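Local coordinates for long form D7clu1 salivary protein (Culex quinquefasciatus, PDB 6V4C) that binds and sequesters adenine nucleotides, most tightly ATP and ADP, and so inhibits platelet aggregation and haemostasis while the mosquito feeds on blood, at residues W36-S41 and C47-L52. Residues are numbered along the deposited sequence; the frame is centred on the assembly and turned at random.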
ATOM      1  N   TRP A  36      16.037  -6.470   1.946  1.00 71.22           N
ATOM      2  CA  TRP A  36      16.338  -6.056   3.317  1.00 72.88           C
ATOM      3  C   TRP A  36      17.840  -6.049   3.595  1.00 77.55           C
ATOM      4  O   TRP A  36      18.294  -6.425   4.678  1.00 76.71           O
ATOM      5  CB  TRP A  36      15.562  -6.867   4.359  1.00 71.99           C
ATOM      6  CG  TRP A  36      14.212  -6.295   4.672  1.00 71.97           C
ATOM      7  CD1 TRP A  36      13.231  -5.975   3.779  1.00 68.69           C
ATOM      8  CD2 TRP A  36      13.692  -5.979   5.971  1.00 73.31           C
ATOM      9  NE1 TRP A  36      12.135  -5.474   4.440  1.00 69.28           N
ATOM     10  CE2 TRP A  36      12.391  -5.469   5.787  1.00 71.32           C
ATOM     11  CE3 TRP A  36      14.200  -6.078   7.270  1.00 73.85           C
ATOM     12  CZ2 TRP A  36      11.591  -5.060   6.852  1.00 67.95           C
ATOM     13  CZ3 TRP A  36      13.405  -5.671   8.327  1.00 72.43           C
ATOM     14  CH2 TRP A  36      12.116  -5.167   8.111  1.00 69.99           C
ATOM     15  N   SER A  37      18.618  -5.616   2.602  1.00 76.07           N
ATOM     16  CA  SER A  37      20.052  -5.389   2.776  1.00 79.71           C
ATOM     17  C   SER A  37      20.242  -3.922   3.152  1.00 83.06           C
ATOM     18  O   SER A  37      20.674  -3.086   2.355  1.00 83.97           O
ATOM     19  CB  SER A  37      20.812  -5.759   1.508  1.00 79.62           C
ATOM     20  N   LEU A  38      19.894  -3.609   4.399  1.00 78.84           N
ATOM     21  CA  LEU A  38      19.956  -2.245   4.910  1.00 78.30           C
ATOM     22  C   LEU A  38      21.357  -1.999   5.456  1.00 86.89           C
ATOM     23  O   LEU A  38      21.750  -2.585   6.469  1.00 87.06           O
ATOM     24  CB  LEU A  38      18.907  -2.028   5.996  1.00 77.52           C
ATOM     25  CG  LEU A  38      17.433  -2.187   5.630  1.00 73.62           C
ATOM     26  CD1 LEU A  38      17.174  -1.802   4.175  1.00 70.73           C
ATOM     27  CD2 LEU A  38      16.941  -3.596   5.928  1.00 74.28           C
ATOM     28  N   ALA A  39      22.108  -1.125   4.791  1.00 89.70           N
ATOM     29  CA  ALA A  39      23.488  -0.835   5.164  1.00 94.62           C
ATOM     30  C   ALA A  39      23.676   0.675   5.209  1.00 98.77           C
ATOM     31  O   ALA A  39      23.561   1.353   4.182  1.00 97.31           O
ATOM     32  N   GLU A  40      23.956   1.199   6.400  1.00117.49           N
ATOM     33  CA  GLU A  40      24.391   2.583   6.524  1.00121.42           C
ATOM     34  C   GLU A  40      25.740   2.736   5.837  1.00123.64           C
ATOM     35  O   GLU A  40      26.752   2.207   6.307  1.00130.96           O
ATOM     36  CB  GLU A  40      24.496   2.966   7.999  1.00117.91           C
ATOM     37  N   SER A  41      25.745   3.456   4.719  1.00 99.40           N
ATOM     38  CA  SER A  41      26.899   3.518   3.835  1.00101.43           C
ATOM     39  C   SER A  41      26.362   3.742   2.430  1.00100.50           C
ATOM     40  O   SER A  41      27.049   4.291   1.563  1.00101.32           O
ATOM     41  N   CYS A  47      17.079   7.562   5.812  1.00 74.26           N
ATOM     42  CA  CYS A  47      15.711   8.056   5.913  1.00 76.89           C
ATOM     43  C   CYS A  47      14.681   7.074   5.370  1.00 70.66           C
ATOM     44  O   CYS A  47      13.487   7.234   5.650  1.00 67.76           O
ATOM     45  CB  CYS A  47      15.568   9.419   5.232  1.00 79.66           C
ATOM     46  SG  CYS A  47      16.446  10.774   6.062  1.00 90.59           S
ATOM     47  N   TYR A  48      15.105   6.070   4.601  1.00 74.21           N
ATOM     48  CA  TYR A  48      14.179   5.016   4.203  1.00 68.67           C
ATOM     49  C   TYR A  48      13.785   4.162   5.401  1.00 68.78           C
ATOM     50  O   TYR A  48      12.610   3.816   5.572  1.00 63.75           O
ATOM     51  CB  TYR A  48      14.793   4.144   3.108  1.00 69.52           C
ATOM     52  CG  TYR A  48      14.068   2.825   2.940  1.00 65.44           C
ATOM     53  CD1 TYR A  48      12.823   2.772   2.330  1.00 61.24           C
ATOM     54  CD2 TYR A  48      14.620   1.638   3.409  1.00 65.44           C
ATOM     55  CE1 TYR A  48      12.149   1.575   2.182  1.00 58.93           C
ATOM     56  CE2 TYR A  48      13.952   0.434   3.265  1.00 65.09           C
ATOM     57  CZ  TYR A  48      12.716   0.410   2.649  1.00 61.60           C
ATOM     58  OH  TYR A  48      12.043  -0.780   2.500  1.00 58.14           O
ATOM     59  N   VAL A  49      14.763   3.805   6.236  1.00 67.38           N
ATOM     60  CA  VAL A  49      14.475   3.009   7.425  1.00 67.00           C
ATOM     61  C   VAL A  49      13.529   3.758   8.353  1.00 67.70           C
ATOM     62  O   VAL A  49      12.620   3.164   8.948  1.00 66.94           O
ATOM     63  CB  VAL A  49      15.785   2.607   8.129  1.00 71.75           C
ATOM     64  CG1 VAL A  49      15.491   1.892   9.435  1.00 70.58           C
ATOM     65  CG2 VAL A  49      16.623   1.730   7.212  1.00 70.87           C
ATOM     66  N   LYS A  50      13.721   5.073   8.486  1.00 71.90           N
ATOM     67  CA  LYS A  50      12.829   5.876   9.319  1.00 73.71           C
ATOM     68  C   LYS A  50      11.396   5.802   8.810  1.00 67.60           C
ATOM     69  O   LYS A  50      10.458   5.582   9.585  1.00 67.54           O
ATOM     70  CB  LYS A  50      13.313   7.327   9.357  1.00 79.33           C
ATOM     71  CG  LYS A  50      12.376   8.264  10.101  1.00 80.61           C
ATOM     72  CD  LYS A  50      12.840   9.707  10.007  1.00 88.63           C
ATOM     73  CE  LYS A  50      11.870  10.640  10.712  1.00 93.70           C
ATOM     74  NZ  LYS A  50      12.301  12.063  10.615  1.00 98.79           N
ATOM     75  N   CYS A  51      11.208   5.990   7.501  1.00 69.51           N
ATOM     76  CA  CYS A  51       9.890   5.816   6.901  1.00 68.58           C
ATOM     77  C   CYS A  51       9.327   4.436   7.211  1.00 66.43           C
ATOM     78  O   CYS A  51       8.162   4.302   7.603  1.00 64.92           O
ATOM     79  CB  CYS A  51       9.996   6.015   5.387  1.00 65.57           C
ATOM     80  SG  CYS A  51       8.433   5.955   4.455  1.00 65.22           S
ATOM     81  N   LEU A  52      10.157   3.398   7.067  1.00 65.91           N
ATOM     82  CA  LEU A  52       9.674   2.028   7.195  1.00 61.82           C
ATOM     83  C   LEU A  52       9.238   1.709   8.619  1.00 65.11           C
ATOM     84  O   LEU A  52       8.181   1.101   8.824  1.00 61.59           O
ATOM     85  CB  LEU A  52      10.751   1.050   6.728  1.00 60.77           C
ATOM     86  CG  LEU A  52      10.327  -0.404   6.543  1.00 63.23           C
ATOM     87  CD1 LEU A  52       9.360  -0.526   5.375  1.00 58.69           C
ATOM     88  CD2 LEU A  52      11.538  -1.303   6.338  1.00 62.31           C
TER
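In the N-terminal odorant-binding-protein-like domain, the loop that leaves helix 27-34 packs back on helix 45-55, a worked case of an interhelical loop laid on the next helix by apolar side chains. Trp36 and Leu38 meet Tyr48, Val49 and Leu52, all five buried. Trp36, the first residue past helix 27-34 to leave helical geometry, has the positive phi (58°) of a Schellman motif, and its six-membered ring reaches helix 45-55 through CZ2, 3.8 Å from Leu52 CD2. Leu52 approaches this indole obliquely. Leu38 lies against both Tyr48 and Val49: its side chain crosses that of Tyr48 at about a right angle, with CD1 at the edge of the phenol ring, near its plane and 4.0 Å from Tyr48 CE2, while its CG lies 4.3 Å from Val49 CG2. No hydrogen bond joins the two segments; the indole NE1 is satisfied by Glu15 OE1 of helix 8-22. Disulfides Cys47-Cys104 and Cys51-Cys18 tie helix 45-55 to helices 104-117 and 8-22, and the Trp36 side chain lies about 9 Å from the bound ADP. Around the contact, Tyr48 stacks with Trp33 of helix 27-34, Val49 and Leu38 rest on helix 104-117, and Trp36 touches helix 121-125.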